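Local coordinates for protein GDP-L-fucose synthase (Campylobacter jejuni subsp. jejuni serotype O:2, PDB 7M13) that binds NADPH and acts in making the GDP-D-glycero-L-gluco-heptose of the capsular polysaccharides, probably as an NADP-dependent reductase of a GDP-linked keto sugar, at residues Leu123-Leu128 and His276-Thr281; Val240-Ile245 and Tyr285-Val290; Phe244-Asp249 and His331-Lys336; Leu292-Ile297 and Asp337-Met342. All coordinates share one frame; numbering follows the deposited sequence.

Contact 1 of 4, residues Leu123-Leu128 and His276-Thr281; sequences LKEEYL and HINIGT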
loop_
_atom_site.group_PDB
_atom_site.type_symbol
_atom_site.label_atom_id
_atom_site.label_comp_id
_atom_site.label_asym_id
_atom_site.label_seq_id
_atom_site.Cartn_x
_atom_site.Cartn_y
_atom_site.Cartn_z
ATOM N N LEU B 123 -7.550 18.458 -8.589
ATOM C CA LEU B 123 -7.637 17.040 -8.172
ATOM C C LEU B 123 -8.691 16.854 -7.096
ATOM O O LEU B 123 -8.597 17.493 -6.018
ATOM C CB LEU B 123 -6.275 16.609 -7.629
ATOM C CG LEU B 123 -5.136 16.670 -8.625
ATOM C CD1 LEU B 123 -3.801 16.657 -7.898
ATOM C CD2 LEU B 123 -5.258 15.511 -9.609
ATOM N N LYS B 124 -9.686 16.015 -7.354
ATOM C CA LYS B 124 -10.705 15.612 -6.380
ATOM C C LYS B 124 -10.179 14.421 -5.592
ATOM O O LYS B 124 -9.447 13.597 -6.139
ATOM C CB LYS B 124 -11.976 15.261 -7.133
ATOM C CG LYS B 124 -12.631 16.420 -7.872
ATOM C CD LYS B 124 -13.995 16.035 -8.441
ATOM C CE LYS B 124 -15.060 15.728 -7.418
ATOM N NZ LYS B 124 -16.349 15.354 -8.052
ATOM N N GLU B 125 -10.708 14.259 -4.399
ATOM C CA GLU B 125 -10.322 13.116 -3.524
ATOM C C GLU B 125 -10.600 11.812 -4.278
ATOM O O GLU B 125 -9.851 10.830 -4.093
ATOM C CB GLU B 125 -11.047 13.274 -2.205
ATOM C CG GLU B 125 -10.491 14.395 -1.349
ATOM C CD GLU B 125 -11.123 15.777 -1.510
ATOM O OE1 GLU B 125 -11.939 15.965 -2.481
ATOM O OE2 GLU B 125 -10.849 16.679 -0.666
ATOM N N GLU B 126 -11.677 11.763 -5.046
ATOM C CA GLU B 126 -12.155 10.558 -5.731
ATOM C C GLU B 126 -11.228 10.162 -6.862
ATOM O O GLU B 126 -11.483 9.091 -7.434
ATOM C CB GLU B 126 -13.561 10.778 -6.296
ATOM C CG GLU B 126 -14.630 10.942 -5.239
ATOM C CD GLU B 126 -14.881 12.371 -4.761
ATOM O OE1 GLU B 126 -15.927 12.551 -4.082
ATOM O OE2 GLU B 126 -14.053 13.302 -5.043
ATOM N N TYR B 127 -10.194 10.938 -7.215
ATOM C CA TYR B 127 -9.268 10.572 -8.309
ATOM C C TYR B 127 -8.228 9.557 -7.823
ATOM O O TYR B 127 -7.460 9.071 -8.647
ATOM C CB TYR B 127 -8.616 11.827 -8.899
ATOM C CG TYR B 127 -9.577 12.776 -9.595
ATOM C CD1 TYR B 127 -10.898 12.443 -9.824
ATOM C CD2 TYR B 127 -9.129 14.021 -9.995
ATOM C CE1 TYR B 127 -11.751 13.312 -10.513
ATOM C CE2 TYR B 127 -9.965 14.902 -10.654
ATOM C CZ TYR B 127 -11.271 14.559 -10.893
ATOM O OH TYR B 127 -12.119 15.457 -11.522
ATOM N N LEU B 128 -8.176 9.249 -6.526
ATOM C CA LEU B 128 -7.360 8.122 -6.040
ATOM C C LEU B 128 -7.616 6.883 -6.908
ATOM O O LEU B 128 -8.800 6.515 -7.102
ATOM C CB LEU B 128 -7.690 7.912 -4.563
ATOM C CG LEU B 128 -7.015 6.706 -3.926
ATOM C CD1 LEU B 128 -5.527 6.764 -4.107
ATOM C CD2 LEU B 128 -7.400 6.599 -2.455
ATOM N N HIS B 276 -10.266 10.639 2.743
ATOM C CA HIS B 276 -9.199 11.643 2.889
ATOM C C HIS B 276 -9.726 13.004 2.445
ATOM O O HIS B 276 -10.780 13.075 1.759
ATOM C CB HIS B 276 -7.954 11.241 2.108
ATOM C CG HIS B 276 -8.158 10.986 0.669
ATOM N ND1 HIS B 276 -8.745 9.849 0.203
ATOM C CD2 HIS B 276 -7.869 11.762 -0.408
ATOM C CE1 HIS B 276 -8.803 9.913 -1.124
ATOM N NE2 HIS B 276 -8.274 11.079 -1.516
ATOM N N ILE B 277 -9.036 14.067 2.846
ATOM C CA ILE B 277 -9.488 15.455 2.530
ATOM C C ILE B 277 -8.314 16.213 1.955
ATOM O O ILE B 277 -7.294 16.365 2.630
ATOM C CB ILE B 277 -9.979 16.172 3.797
ATOM C CG1 ILE B 277 -10.866 15.310 4.697
ATOM C CG2 ILE B 277 -10.636 17.478 3.417
ATOM C CD1 ILE B 277 -11.109 15.928 6.043
ATOM N N ASN B 278 -8.510 16.821 0.803
ATOM C CA ASN B 278 -7.472 17.707 0.246
ATOM C C ASN B 278 -7.450 19.029 1.037
ATOM O O ASN B 278 -8.504 19.533 1.408
ATOM C CB ASN B 278 -7.753 18.052 -1.202
ATOM C CG ASN B 278 -7.669 16.863 -2.111
ATOM O OD1 ASN B 278 -6.983 15.874 -1.818
ATOM N ND2 ASN B 278 -8.352 16.986 -3.257
ATOM N N ILE B 279 -6.262 19.556 1.264
ATOM C CA ILE B 279 -6.114 20.889 1.893
ATOM C C ILE B 279 -5.231 21.720 0.964
ATOM O O ILE B 279 -4.483 21.169 0.149
ATOM C CB ILE B 279 -5.587 20.798 3.339
ATOM C CG1 ILE B 279 -4.197 20.183 3.451
ATOM C CG2 ILE B 279 -6.596 20.073 4.215
ATOM C CD1 ILE B 279 -3.583 20.262 4.828
ATOM N N GLY B 280 -5.359 23.028 1.072
ATOM C CA GLY B 280 -4.687 23.912 0.117
ATOM C C GLY B 280 -5.402 25.243 0.074
ATOM O O GLY B 280 -6.315 25.470 0.837
ATOM N N THR B 281 -4.976 26.093 -0.845
ATOM C CA THR B 281 -5.564 27.441 -1.004
ATOM C C THR B 281 -6.504 27.478 -2.211
ATOM O O THR B 281 -7.216 28.464 -2.320
ATOM C CB THR B 281 -4.460 28.494 -1.157
ATOM O OG1 THR B 281 -3.785 28.254 -2.391
ATOM C CG2 THR B 281 -3.476 28.500 -0.009
HETATM O O HOH W 1 -10.964 19.389 0.074
#
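The carboxylate of E125 takes the backbone N-H of N278, with OE2 2.8 Å from N and the bond almost straight at 171°. This ties the 123-128 loop to strand 277-278, an edge of the Rossmann-type sheet of the NAD(P)-dependent epimerase/dehydratase family, where I277 pairs through its backbone with T164 and V166. N278 N reaches OE2 on its anti side, and a bend in the E125 chain at chi2 (91°) turns the carboxylate flat against the N278 amide, the two planes only 10° apart. A water lies within bonding distance of this OE2 and of the N278 carbonyl O, so OE2 meets a straight backbone N-H and, at least part of the time, a water proton. The N278 amide is itself held from outside the two segments: OD1 bonds to the hydroxyl of Y115 and ND2 to the carbonyl O of D320, which should fix the plate on which E125 lies. The H276 ring comes in next to E125 as well. NE2 donates a weak, bent bond of 3.0 Å to the E125 carbonyl O, which sits at the ring edge near its plane, while the ring's CD2 rests against E125 CG at 3.8 Å. Further out, L128 packs both on Y138 of the second subunit and on this ring, its methyl CD2 lying obliquely 3.8 Å from H276 CE1.

Contact 2 of 4, residues Val240-Ile245 and Tyr285-Val290; sequences VRREFI and YSIKEV
With chi3 of R241 at 71°, its chain bends back and lays the guanidinium over the backbone between Y285 and S286, S286 N lying 3.6 Å above its plane. R242 instead runs extended from CG to NE, alongside I287, and NH2 comes 4.0 Å from I287 CD1. The R241 group has its main partner in D284, a salt bridge through NE; toward E289 there is only a long one, supplemented by a water that joins R241 NH1 to E289 OE1. E289 is occupied at its own helix start, where OE2 accepts from S286 N and the S286 hydroxyl accepts from E289 N, a capping box. The backbones pair antiparallel, R241 and S286 on one face, R242 and Y285 on the other: R242 N bonds to Y285 O at 2.9 Å and Y285 N to R242 O at 3.0 Å. I287 N then reaches V240 O, also at 2.9 Å, just as the helix begins. Past the strand pair, F244 CE2 meets V290 CG2 obliquely at 3.9 Å, and L185 packs on both residues. The result is an antiparallel strand pair leading into a capped helix, beside the predicted substrate site to which R242 probably belongs.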
loop_
_atom_site.group_PDB
_atom_site.type_symbol
_atom_site.label_atom_id
_atom_site.label_comp_id
_atom_site.label_asym_id
_atom_site.label_seq_id
_atom_site.Cartn_x
_atom_site.Cartn_y
_atom_site.Cartn_z
ATOM N N VAL B 240 5.191 26.192 -15.857
ATOM C CA VAL B 240 4.920 25.121 -14.847
ATOM C C VAL B 240 4.136 25.732 -13.674
ATOM O O VAL B 240 4.594 26.724 -13.102
ATOM C CB VAL B 240 6.216 24.459 -14.339
ATOM C CG1 VAL B 240 6.014 23.783 -12.995
ATOM C CG2 VAL B 240 6.797 23.470 -15.340
ATOM N N ARG B 241 2.990 25.149 -13.310
ATOM C CA ARG B 241 2.153 25.703 -12.217
ATOM C C ARG B 241 2.331 24.859 -10.955
ATOM O O ARG B 241 2.489 23.642 -11.060
ATOM C CB ARG B 241 0.682 25.785 -12.623
ATOM C CG ARG B 241 0.465 26.570 -13.911
ATOM C CD ARG B 241 -0.990 26.799 -14.250
ATOM N NE ARG B 241 -1.597 27.747 -13.350
ATOM C CZ ARG B 241 -1.457 29.062 -13.386
ATOM N NH1 ARG B 241 -0.716 29.639 -14.327
ATOM N NH2 ARG B 241 -2.068 29.804 -12.482
ATOM N N ARG B 242 2.280 25.514 -9.806
ATOM C CA ARG B 242 2.338 24.840 -8.489
ATOM C C ARG B 242 1.394 25.558 -7.537
ATOM O O ARG B 242 1.185 26.780 -7.714
ATOM C CB ARG B 242 3.759 24.917 -7.930
ATOM C CG ARG B 242 4.699 23.858 -8.474
ATOM C CD ARG B 242 6.051 24.055 -7.841
ATOM N NE ARG B 242 7.082 23.298 -8.525
ATOM C CZ ARG B 242 7.836 23.761 -9.514
ATOM N NH1 ARG B 242 8.760 22.979 -10.050
ATOM N NH2 ARG B 242 7.674 24.999 -9.952
ATOM N N GLU B 243 0.832 24.798 -6.589
ATOM C CA GLU B 243 -0.017 25.233 -5.473
ATOM C C GLU B 243 0.900 25.222 -4.248
ATOM O O GLU B 243 1.827 24.381 -4.224
ATOM C CB GLU B 243 -1.124 24.194 -5.256
ATOM C CG GLU B 243 -2.146 24.614 -4.250
ATOM C CD GLU B 243 -3.120 23.533 -3.896
ATOM O OE1 GLU B 243 -2.935 22.292 -4.321
ATOM O OE2 GLU B 243 -4.080 23.901 -3.212
ATOM N N PHE B 244 0.689 26.122 -3.299
ATOM C CA PHE B 244 1.474 26.148 -2.042
ATOM C C PHE B 244 0.514 26.317 -0.882
ATOM O O PHE B 244 -0.576 26.926 -1.014
ATOM C CB PHE B 244 2.513 27.275 -2.038
ATOM C CG PHE B 244 3.495 27.202 -3.167
ATOM C CD1 PHE B 244 4.666 26.480 -3.037
ATOM C CD2 PHE B 244 3.245 27.859 -4.366
ATOM C CE1 PHE B 244 5.572 26.383 -4.080
ATOM C CE2 PHE B 244 4.161 27.765 -5.404
ATOM C CZ PHE B 244 5.310 27.027 -5.264
ATOM N N ILE B 245 0.905 25.782 0.273
ATOM C CA ILE B 245 0.175 26.037 1.530
ATOM C C ILE B 245 1.226 26.414 2.567
ATOM O O ILE B 245 2.246 25.720 2.681
ATOM C CB ILE B 245 -0.738 24.864 1.960
ATOM C CG1 ILE B 245 -1.591 25.260 3.169
ATOM C CG2 ILE B 245 0.057 23.578 2.188
ATOM C CD1 ILE B 245 -2.613 24.222 3.616
ATOM N N TYR B 285 -0.118 28.954 -9.268
ATOM C CA TYR B 285 0.701 30.032 -9.867
ATOM C C TYR B 285 1.721 29.398 -10.795
ATOM O O TYR B 285 2.281 28.336 -10.475
ATOM C CB TYR B 285 1.404 30.833 -8.780
ATOM C CG TYR B 285 0.488 31.593 -7.853
ATOM C CD1 TYR B 285 0.203 32.924 -8.071
ATOM C CD2 TYR B 285 -0.065 31.000 -6.733
ATOM C CE1 TYR B 285 -0.592 33.651 -7.208
ATOM C CE2 TYR B 285 -0.881 31.702 -5.865
ATOM C CZ TYR B 285 -1.155 33.035 -6.104
ATOM O OH TYR B 285 -1.942 33.758 -5.253
ATOM N N SER B 286 2.022 30.070 -11.911
ATOM C CA SER B 286 3.182 29.707 -12.747
ATOM C C SER B 286 4.459 30.009 -11.957
ATOM O O SER B 286 4.430 30.901 -11.083
ATOM C CB SER B 286 3.172 30.430 -14.071
ATOM O OG SER B 286 3.433 31.803 -13.876
ATOM N N ILE B 287 5.528 29.284 -12.252
ATOM C CA ILE B 287 6.875 29.547 -11.671
ATOM C C ILE B 287 7.294 30.979 -12.036
ATOM O O ILE B 287 7.904 31.640 -11.204
ATOM C CB ILE B 287 7.900 28.468 -12.086
ATOM C CG1 ILE B 287 9.241 28.684 -11.384
ATOM C CG2 ILE B 287 8.063 28.374 -13.594
ATOM C CD1 ILE B 287 9.139 28.765 -9.873
ATOM N N LYS B 288 6.871 31.509 -13.179
ATOM C CA LYS B 288 7.162 32.933 -13.507
ATOM C C LYS B 288 6.526 33.834 -12.451
ATOM O O LYS B 288 7.220 34.727 -11.928
ATOM C CB LYS B 288 6.644 33.305 -14.897
ATOM C CG LYS B 288 6.800 34.769 -15.266
ATOM C CD LYS B 288 6.656 35.021 -16.749
ATOM C CE LYS B 288 5.381 34.453 -17.337
ATOM N NZ LYS B 288 5.235 34.848 -18.758
ATOM N N GLU B 289 5.238 33.625 -12.142
ATOM C CA GLU B 289 4.481 34.496 -11.210
ATOM C C GLU B 289 5.092 34.394 -9.810
ATOM O O GLU B 289 5.221 35.415 -9.141
ATOM C CB GLU B 289 2.998 34.107 -11.178
ATOM C CG GLU B 289 2.267 34.432 -12.478
ATOM C CD GLU B 289 0.909 33.777 -12.692
ATOM O OE1 GLU B 289 0.104 34.336 -13.474
ATOM O OE2 GLU B 289 0.654 32.710 -12.109
ATOM N N VAL B 290 5.426 33.184 -9.360
ATOM C CA VAL B 290 6.018 32.976 -8.012
ATOM C C VAL B 290 7.402 33.627 -7.968
ATOM O O VAL B 290 7.676 34.327 -6.981
ATOM C CB VAL B 290 6.100 31.482 -7.656
ATOM C CG1 VAL B 290 6.772 31.275 -6.304
ATOM C CG2 VAL B 290 4.725 30.862 -7.673
HETATM O O HOH W 2 -0.852 32.524 -15.245
#

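Contact 3 of 4, residues Phe244-Asp249 and His331-Lys336; sequences FIHSDD and HKIELK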
loop_
_atom_site.group_PDB
_atom_site.type_symbol
_atom_site.label_atom_id
_atom_site.label_comp_id
_atom_site.label_asym_id
_atom_site.label_seq_id
_atom_site.Cartn_x
_atom_site.Cartn_y
_atom_site.Cartn_z
ATOM N N PHE B 244 0.689 26.122 -3.299
ATOM C CA PHE B 244 1.474 26.148 -2.042
ATOM C C PHE B 244 0.514 26.317 -0.882
ATOM O O PHE B 244 -0.576 26.926 -1.014
ATOM C CB PHE B 244 2.513 27.275 -2.038
ATOM C CG PHE B 244 3.495 27.202 -3.167
ATOM C CD1 PHE B 244 4.666 26.480 -3.037
ATOM C CD2 PHE B 244 3.245 27.859 -4.366
ATOM C CE1 PHE B 244 5.572 26.383 -4.080
ATOM C CE2 PHE B 244 4.161 27.765 -5.404
ATOM C CZ PHE B 244 5.310 27.027 -5.264
ATOM N N ILE B 245 0.905 25.782 0.273
ATOM C CA ILE B 245 0.175 26.037 1.530
ATOM C C ILE B 245 1.226 26.414 2.567
ATOM O O ILE B 245 2.246 25.720 2.681
ATOM C CB ILE B 245 -0.738 24.864 1.960
ATOM C CG1 ILE B 245 -1.591 25.260 3.169
ATOM C CG2 ILE B 245 0.057 23.578 2.188
ATOM C CD1 ILE B 245 -2.613 24.222 3.616
ATOM N N HIS B 246 0.956 27.503 3.270
ATOM C CA HIS B 246 1.825 27.964 4.364
ATOM C C HIS B 246 1.591 27.055 5.564
ATOM O O HIS B 246 0.427 26.748 5.867
ATOM C CB HIS B 246 1.518 29.430 4.650
ATOM C CG HIS B 246 2.474 30.074 5.587
ATOM N ND1 HIS B 246 2.388 29.910 6.948
ATOM C CD2 HIS B 246 3.548 30.871 5.355
ATOM C CE1 HIS B 246 3.365 30.595 7.529
ATOM N NE2 HIS B 246 4.089 31.218 6.564
ATOM N N SER B 247 2.648 26.768 6.305
ATOM C CA SER B 247 2.557 25.837 7.449
ATOM C C SER B 247 1.640 26.375 8.560
ATOM O O SER B 247 1.115 25.537 9.315
ATOM C CB SER B 247 3.892 25.469 7.921
ATOM O OG SER B 247 4.595 26.636 8.334
ATOM N N ASP B 248 1.397 27.685 8.682
ATOM C CA ASP B 248 0.390 28.179 9.650
ATOM C C ASP B 248 -1.020 27.783 9.202
ATOM O O ASP B 248 -1.862 27.505 10.066
ATOM C CB ASP B 248 0.475 29.689 9.880
ATOM C CG ASP B 248 1.633 30.131 10.751
ATOM O OD1 ASP B 248 2.258 29.267 11.415
ATOM O OD2 ASP B 248 1.904 31.352 10.743
ATOM N N ASP B 249 -1.292 27.814 7.891
ATOM C CA ASP B 249 -2.572 27.344 7.328
ATOM C C ASP B 249 -2.664 25.821 7.507
ATOM O O ASP B 249 -3.753 25.365 7.868
ATOM C CB ASP B 249 -2.755 27.797 5.877
ATOM C CG ASP B 249 -3.501 29.130 5.710
ATOM O OD1 ASP B 249 -4.301 29.501 6.611
ATOM O OD2 ASP B 249 -3.308 29.762 4.657
ATOM N N HIS B 331 -8.415 28.691 3.712
ATOM C CA HIS B 331 -7.094 29.259 4.003
ATOM C C HIS B 331 -7.228 30.755 4.318
ATOM O O HIS B 331 -8.152 31.393 3.811
ATOM C CB HIS B 331 -6.176 29.014 2.825
ATOM C CG HIS B 331 -6.450 29.900 1.674
ATOM N ND1 HIS B 331 -7.464 29.662 0.783
ATOM C CD2 HIS B 331 -5.789 30.997 1.241
ATOM C CE1 HIS B 331 -7.457 30.620 -0.135
ATOM N NE2 HIS B 331 -6.445 31.452 0.134
ATOM N N LYS B 332 -6.271 31.255 5.065
ATOM C CA LYS B 332 -6.166 32.694 5.414
ATOM C C LYS B 332 -4.942 33.366 4.783
ATOM O O LYS B 332 -4.957 34.611 4.738
ATOM C CB LYS B 332 -6.036 32.845 6.924
ATOM C CG LYS B 332 -7.200 32.303 7.733
ATOM C CD LYS B 332 -6.920 32.341 9.227
ATOM C CE LYS B 332 -8.032 31.730 10.056
ATOM N NZ LYS B 332 -8.220 32.434 11.348
ATOM N N ILE B 333 -3.877 32.636 4.446
ATOM C CA ILE B 333 -2.575 33.241 4.057
ATOM C C ILE B 333 -2.480 33.197 2.539
ATOM O O ILE B 333 -2.296 32.121 1.967
ATOM C CB ILE B 333 -1.384 32.551 4.749
ATOM C CG1 ILE B 333 -1.497 32.633 6.268
ATOM C CG2 ILE B 333 -0.080 33.145 4.262
ATOM C CD1 ILE B 333 -0.430 31.874 6.990
ATOM N N GLU B 334 -2.575 34.365 1.894
ATOM C CA GLU B 334 -2.296 34.486 0.450
ATOM C C GLU B 334 -0.786 34.392 0.241
ATOM O O GLU B 334 -0.021 34.717 1.150
ATOM C CB GLU B 334 -2.873 35.788 -0.109
ATOM C CG GLU B 334 -4.393 35.902 0.005
ATOM C CD GLU B 334 -5.231 34.696 -0.418
ATOM O OE1 GLU B 334 -4.890 34.022 -1.417
ATOM O OE2 GLU B 334 -6.259 34.457 0.240
ATOM N N LEU B 335 -0.387 33.888 -0.906
ATOM C CA LEU B 335 1.008 33.502 -1.194
ATOM C C LEU B 335 1.980 34.674 -0.951
ATOM O O LEU B 335 3.002 34.464 -0.267
ATOM C CB LEU B 335 1.094 32.935 -2.600
ATOM C CG LEU B 335 2.458 32.361 -2.981
ATOM C CD1 LEU B 335 2.901 31.268 -2.017
ATOM C CD2 LEU B 335 2.430 31.821 -4.391
ATOM N N LYS B 336 1.701 35.868 -1.481
ATOM C CA LYS B 336 2.629 37.026 -1.317
ATOM C C LYS B 336 2.863 37.294 0.177
ATOM O O LYS B 336 4.039 37.477 0.583
ATOM C CB LYS B 336 2.066 38.260 -2.030
ATOM C CG LYS B 336 2.242 38.242 -3.540
ATOM C CD LYS B 336 1.622 39.435 -4.268
ATOM C CE LYS B 336 0.394 39.069 -5.081
ATOM N NZ LYS B 336 -0.791 38.861 -4.215
#
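D249 grips two successive backbone N-H groups with one carboxylate. OD1 accepts from K332 N at 3.1 Å and OD2 from I333 N at 2.9 Å, the bonds close to straight at 166° and 156°, and both oxygens are met on their syn sides. The carboxylate thus holds the loop that leads into helix 335-347, and the paired bonds fix its rotation. I333 fills the space beside it: CB lies 3.4 Å from D249 OD2, and the side chain runs on until CD1 touches H246 ND1, also at 3.4 Å, and D248 CB at 3.7 Å. That methyl meets the imidazole obliquely. With CG of H246 anti to the backbone N (chi1 -171°), ND1 is placed to accept from D248 N, the N-cap bond of helix 247-260, and this bond holds the ring. Y171 meets the same ring edge-to-face. Nearby, D248 OD1 is taken by N27, while M341 packs on both H246 and D248. Further along the segment, L335 turns its two methyls to F244, CD1 lying 4.0 Å from CB, in a cluster that L185 joins. The contact therefore joins the strand-to-helix turn after strand 241-246, with a histidine N-cap, to the start of the C-terminal helix, close to the NADP pocket of the Rossmann-type domain.

Contact 4 of 4, residues Leu292-Ile297 and Asp337-Met342; sequences LMVKNI and DGIKMM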
loop_
_atom_site.group_PDB
_atom_site.type_symbol
_atom_site.label_atom_id
_atom_site.label_comp_id
_atom_site.label_asym_id
_atom_site.label_seq_id
_atom_site.Cartn_x
_atom_site.Cartn_y
_atom_site.Cartn_z
ATOM N N LEU B 292 8.574 36.128 -9.732
ATOM C CA LEU B 292 8.447 37.609 -9.691
ATOM C C LEU B 292 8.027 38.039 -8.290
ATOM O O LEU B 292 8.527 39.056 -7.803
ATOM C CB LEU B 292 7.442 38.091 -10.740
ATOM C CG LEU B 292 7.861 37.907 -12.193
ATOM C CD1 LEU B 292 6.722 38.313 -13.124
ATOM C CD2 LEU B 292 9.131 38.691 -12.492
ATOM N N MET B 293 7.114 37.307 -7.651
ATOM C CA MET B 293 6.699 37.639 -6.275
ATOM C C MET B 293 7.952 37.631 -5.409
ATOM O O MET B 293 8.119 38.525 -4.574
ATOM C CB MET B 293 5.742 36.604 -5.682
ATOM C CG MET B 293 4.321 36.783 -6.041
ATOM S SD MET B 293 3.372 35.503 -5.137
ATOM C CE MET B 293 1.821 35.671 -6.012
ATOM N N VAL B 294 8.744 36.577 -5.537
ATOM C CA VAL B 294 9.913 36.401 -4.636
ATOM C C VAL B 294 10.893 37.543 -4.912
ATOM O O VAL B 294 11.365 38.148 -3.931
ATOM C CB VAL B 294 10.575 35.030 -4.814
ATOM C CG1 VAL B 294 11.899 34.984 -4.071
ATOM C CG2 VAL B 294 9.642 33.917 -4.348
ATOM N N LYS B 295 11.139 37.831 -6.190
ATOM C CA LYS B 295 12.075 38.902 -6.647
ATOM C C LYS B 295 11.695 40.233 -5.991
ATOM O O LYS B 295 12.596 40.933 -5.455
ATOM C CB LYS B 295 12.058 39.026 -8.174
ATOM C CG LYS B 295 13.017 40.081 -8.716
ATOM C CD LYS B 295 12.864 40.409 -10.188
ATOM C CE LYS B 295 13.590 41.689 -10.558
ATOM N NZ LYS B 295 13.540 41.951 -12.019
ATOM N N ASN B 296 10.404 40.561 -5.999
ATOM C CA ASN B 296 9.885 41.865 -5.515
ATOM C C ASN B 296 9.993 41.919 -3.990
ATOM O O ASN B 296 10.315 43.001 -3.456
ATOM C CB ASN B 296 8.491 42.123 -6.090
ATOM C CG ASN B 296 8.542 42.279 -7.599
ATOM O OD1 ASN B 296 7.559 42.026 -8.296
ATOM N ND2 ASN B 296 9.697 42.674 -8.121
ATOM N N ILE B 297 9.762 40.793 -3.301
ATOM C CA ILE B 297 9.832 40.730 -1.813
ATOM C C ILE B 297 11.298 40.819 -1.371
ATOM O O ILE B 297 11.573 41.528 -0.385
ATOM C CB ILE B 297 9.121 39.470 -1.278
ATOM C CG1 ILE B 297 7.623 39.565 -1.568
ATOM C CG2 ILE B 297 9.406 39.268 0.207
ATOM C CD1 ILE B 297 6.840 38.292 -1.307
ATOM N N ASP B 337 1.786 37.321 0.973
ATOM C CA ASP B 337 1.855 37.587 2.427
ATOM C C ASP B 337 2.687 36.482 3.078
ATOM O O ASP B 337 3.536 36.799 3.890
ATOM C CB ASP B 337 0.465 37.714 3.047
ATOM C CG ASP B 337 -0.274 38.968 2.609
ATOM O OD1 ASP B 337 0.399 40.002 2.389
ATOM O OD2 ASP B 337 -1.510 38.903 2.481
ATOM N N GLY B 338 2.488 35.226 2.683
ATOM C CA GLY B 338 3.189 34.094 3.315
ATOM C C GLY B 338 4.672 34.141 3.009
ATOM O O GLY B 338 5.478 33.837 3.895
ATOM N N ILE B 339 5.040 34.505 1.787
ATOM C CA ILE B 339 6.464 34.568 1.360
ATOM C C ILE B 339 7.148 35.698 2.145
ATOM O O ILE B 339 8.307 35.512 2.562
ATOM C CB ILE B 339 6.605 34.771 -0.159
ATOM C CG1 ILE B 339 6.065 33.578 -0.952
ATOM C CG2 ILE B 339 8.052 35.024 -0.534
ATOM C CD1 ILE B 339 5.919 33.839 -2.434
ATOM N N LYS B 340 6.440 36.814 2.356
ATOM C CA LYS B 340 6.935 37.928 3.207
ATOM C C LYS B 340 7.227 37.399 4.619
ATOM O O LYS B 340 8.355 37.643 5.108
ATOM C CB LYS B 340 5.928 39.075 3.247
ATOM C CG LYS B 340 6.003 40.054 2.088
ATOM C CD LYS B 340 5.249 41.338 2.382
ATOM C CE LYS B 340 5.470 42.412 1.341
ATOM N NZ LYS B 340 4.186 43.004 0.898
ATOM N N MET B 341 6.267 36.695 5.248
ATOM C CA MET B 341 6.440 36.147 6.618
ATOM C C MET B 341 7.704 35.278 6.628
ATOM O O MET B 341 8.487 35.373 7.595
ATOM C CB MET B 341 5.240 35.302 7.066
ATOM C CG MET B 341 3.910 36.035 7.073
ATOM S SD MET B 341 2.513 34.859 7.251
ATOM C CE MET B 341 2.747 34.414 8.970
ATOM N N MET B 342 7.876 34.421 5.609
ATOM C CA MET B 342 8.990 33.449 5.520
ATOM C C MET B 342 10.320 34.212 5.362
ATOM O O MET B 342 11.309 33.837 6.036
ATOM C CB MET B 342 8.770 32.480 4.351
ATOM C CG MET B 342 9.824 31.391 4.275
ATOM S SD MET B 342 9.477 30.075 3.054
ATOM C CE MET B 342 9.231 31.030 1.558
#
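I297 drives the tip of its side chain into the angle between I339 and K340. Its CD1 comes 3.6 Å from I339 CG2 and 3.7 Å from I339 CB, then rests 3.9 Å from K340 CG, so one methyl sits against both neighbours. The I297 chain leaves with CG1 anti to the carbonyl carbon (chi1 -66°), and this carries CD1 across to the other helix while CG2 stays back against the K340 CG methylene at 4.0 Å. In the reverse direction I339 is the bump. It meets I297 at about a right angle, and its CD1 settles between M293 and V294, 4.1 Å from the M293 sulfur and 4.2 Å from V294 CG2. M293 is extended beyond CG, which brings SD up to that methyl, and it also packs on L335 and K336 one turn earlier in the partner helix. K340, at the exposed margin, adds only the aliphatic part of its chain. No hydrogen bond crosses the interface. Helix 184-199 packs alongside, L185 on I339 and F192 on V294, and Y343, from the C-terminal helix itself, also lies on I297. The axes of the two six-residue segments approach to 10.2 Å and cross at -46°. This is side-chain interdigitation between two helices, 287-298 and the C-terminal 335-347, with V294 about 7 Å, side chain to side chain, from K191 of the predicted substrate site.

From the N terminus, contact 1 spans the longest stretch of chain, bringing the loop after strand 105-111 onto strand 277-278. The 240-245 strand segment lies within that span, yet its partner 285-290 comes later, so contact 2 crosses contact 1. Contact 3 starts from the same strand as contact 2, sharing F244 and I245, and closes later, at the start of helix 335-347; it too crosses contact 1. Contact 4 is in series with contacts 1 and 2 and crosses contact 3. Contact 1 fixes the 123-128 loop to strand 277-278; contacts 2 and 3 tie strand 241-246 to helices 287-298 and 335-347, and contact 4 joins those two helices to each other.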